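Local coordinates for protein PTS system, IIA component (Streptococcus pneumoniae serotype 4, PDB 5T3U) that probably serves as the IIA phosphocarrier of a mannose-family phosphotransferase system that is associated with fucose utilization, at residues Gly32-Asp37 / Glu109-Tyr114. Sequence-based numbering, arbitrary orientation.
Sequences GETTND and ELISSY
T34 meets I111 methyl to methyl, CG2 to CG2 at 3.9 Å, and this methyl contact illustrates how a connecting loop can be seated on the end of a helix with very little buried surface. The two side chains cross at about a right angle. I111 turns its CG2 branch to the loop by holding it anti to the backbone N. In T34 a chi1 of 56° places OG1 between the backbone N and the carbonyl carbon, where it hydrogen-bonds to E28 of helix 19-31, and the methyl anti to the carbonyl carbon. L24 of the same helix touches both side chains, and I111 also rests on V31 and on I11 of strand 7-16, so the tight side of the contact is apolar and continuous with the layer between helices and sheet.

The other side is looser and wetter. Y114 brings its hydroxyl, not its ring, to the loop: OH stands 4.2 Å from T34 CG2, and no direct hydrogen bond joins the segments. Water 1 bridges them instead, accepting from T35 N at 2.7 Å and lying 2.7 Å from Y114 OH. I111 O lies over one face of the ring, offset toward the rim; R38 makes a cation-pi contact with Y114. Beyond the water, a short bond from T35 OG1 to D37 OD1, 2.5 Å, ties the two residues together just before strand 39-44. The contact thus joins the crossover loop between helix 19-31 and strand 39-44 to the end of helix 104-112, which follows strand 96-100, in the parallel, 2-1-3-4 ordered alpha/beta fold of mannose-type EIIA domains.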
loop_
_atom_site.group_PDB
_atom_site.type_symbol
_atom_site.label_atom_id
_atom_site.label_comp_id
_atom_site.label_asym_id
_atom_site.label_seq_id
_atom_site.Cartn_x
_atom_site.Cartn_y
_atom_site.Cartn_z
ATOM N N GLY A 32 13.948 6.409 -7.832
ATOM C CA GLY A 32 14.760 7.587 -7.493
ATOM C C GLY A 32 13.942 8.676 -6.801
ATOM O O GLY A 32 12.700 8.669 -6.838
ATOM N N GLU A 33 14.659 9.603 -6.173
ATOM C CA GLU A 33 14.063 10.669 -5.370
ATOM C C GLU A 33 13.143 11.557 -6.233
ATOM O O GLU A 33 13.479 11.874 -7.358
ATOM C CB GLU A 33 15.192 11.509 -4.736
ATOM C CG GLU A 33 14.794 12.193 -3.412
ATOM C CD GLU A 33 15.347 13.623 -3.270
ATOM O OE1 GLU A 33 15.579 14.285 -4.314
ATOM O OE2 GLU A 33 15.503 14.103 -2.119
ATOM N N THR A 34 11.967 11.919 -5.730
ATOM C CA THR A 34 11.080 12.816 -6.484
ATOM C C THR A 34 11.153 14.223 -5.875
ATOM O O THR A 34 11.678 14.400 -4.776
ATOM C CB THR A 34 9.589 12.339 -6.481
ATOM O OG1 THR A 34 9.136 12.198 -5.136
ATOM C CG2 THR A 34 9.421 11.009 -7.198
ATOM N N THR A 35 10.590 15.211 -6.572
ATOM C CA THR A 35 10.468 16.567 -6.026
ATOM C C THR A 35 9.003 17.015 -5.885
ATOM O O THR A 35 8.091 16.475 -6.527
ATOM C CB THR A 35 11.224 17.607 -6.878
ATOM O OG1 THR A 35 10.666 17.617 -8.194
ATOM C CG2 THR A 35 12.754 17.263 -6.985
ATOM N N ASN A 36 8.832 18.036 -5.060
ATOM C CA ASN A 36 7.572 18.631 -4.636
ATOM C C ASN A 36 6.671 19.217 -5.731
ATOM O O ASN A 36 5.476 19.333 -5.553
ATOM C CB ASN A 36 7.938 19.787 -3.686
ATOM C CG ASN A 36 7.000 19.907 -2.547
ATOM O OD1 ASN A 36 6.415 18.912 -2.099
ATOM N ND2 ASN A 36 6.852 21.135 -2.028
ATOM N N ASP A 37 7.245 19.620 -6.849
ATOM C CA ASP A 37 6.437 20.096 -7.957
ATOM C C ASP A 37 5.851 18.941 -8.776
ATOM O O ASP A 37 5.103 19.196 -9.711
ATOM C CB ASP A 37 7.257 21.020 -8.878
ATOM C CG ASP A 37 8.502 20.343 -9.412
ATOM O OD1 ASP A 37 9.019 19.435 -8.729
ATOM O OD2 ASP A 37 8.986 20.722 -10.506
ATOM N N GLU A 109 4.575 2.671 -10.963
ATOM C CA GLU A 109 4.270 2.822 -12.377
ATOM C C GLU A 109 3.860 4.259 -12.733
ATOM O O GLU A 109 4.238 4.776 -13.785
ATOM C CB GLU A 109 3.125 1.866 -12.768
ATOM C CG GLU A 109 2.588 2.071 -14.196
ATOM C CD GLU A 109 3.685 2.030 -15.275
ATOM O OE1 GLU A 109 4.678 1.269 -15.126
ATOM O OE2 GLU A 109 3.553 2.767 -16.283
ATOM N N LEU A 110 3.026 4.872 -11.890
ATOM C CA LEU A 110 2.613 6.263 -12.124
ATOM C C LEU A 110 3.809 7.206 -12.047
ATOM O O LEU A 110 3.922 8.137 -12.868
ATOM C CB LEU A 110 1.503 6.672 -11.161
ATOM C CG LEU A 110 0.147 6.023 -11.487
ATOM C CD1 LEU A 110 -0.941 6.317 -10.428
ATOM C CD2 LEU A 110 -0.328 6.399 -12.928
ATOM N N ILE A 111 4.732 6.976 -11.114
ATOM C CA ILE A 111 5.929 7.856 -11.098
ATOM C C ILE A 111 6.782 7.656 -12.369
ATOM O O ILE A 111 7.163 8.632 -13.037
ATOM C CB ILE A 111 6.777 7.725 -9.824
ATOM C CG1 ILE A 111 5.997 8.195 -8.599
ATOM C CG2 ILE A 111 8.076 8.590 -9.940
ATOM C CD1 ILE A 111 6.666 7.810 -7.225
ATOM N N SER A 112 7.022 6.397 -12.738
ATOM C CA SER A 112 7.862 6.073 -13.905
ATOM C C SER A 112 7.337 6.637 -15.211
ATOM O O SER A 112 8.116 6.861 -16.146
ATOM C CB SER A 112 8.025 4.553 -14.049
ATOM O OG SER A 112 8.552 4.040 -12.844
ATOM N N SER A 113 6.021 6.841 -15.285
ATOM C CA SER A 113 5.364 7.247 -16.524
ATOM C C SER A 113 4.833 8.696 -16.488
ATOM O O SER A 113 4.101 9.121 -17.399
ATOM C CB SER A 113 4.251 6.255 -16.877
ATOM O OG SER A 113 3.207 6.289 -15.907
ATOM N N TYR A 114 5.226 9.470 -15.476
ATOM C CA TYR A 114 4.615 10.795 -15.328
ATOM C C TYR A 114 5.074 11.881 -16.332
ATOM O O TYR A 114 4.550 13.006 -16.330
ATOM C CB TYR A 114 4.598 11.285 -13.881
ATOM C CG TYR A 114 5.915 11.605 -13.174
ATOM C CD1 TYR A 114 7.127 11.749 -13.860
ATOM C CD2 TYR A 114 5.919 11.792 -11.791
ATOM C CE1 TYR A 114 8.306 12.077 -13.170
ATOM C CE2 TYR A 114 7.059 12.094 -11.108
ATOM C CZ TYR A 114 8.255 12.242 -11.794
ATOM O OH TYR A 114 9.383 12.547 -11.068
HETATM O O HOH W 1 10.081 14.347 -9.124
#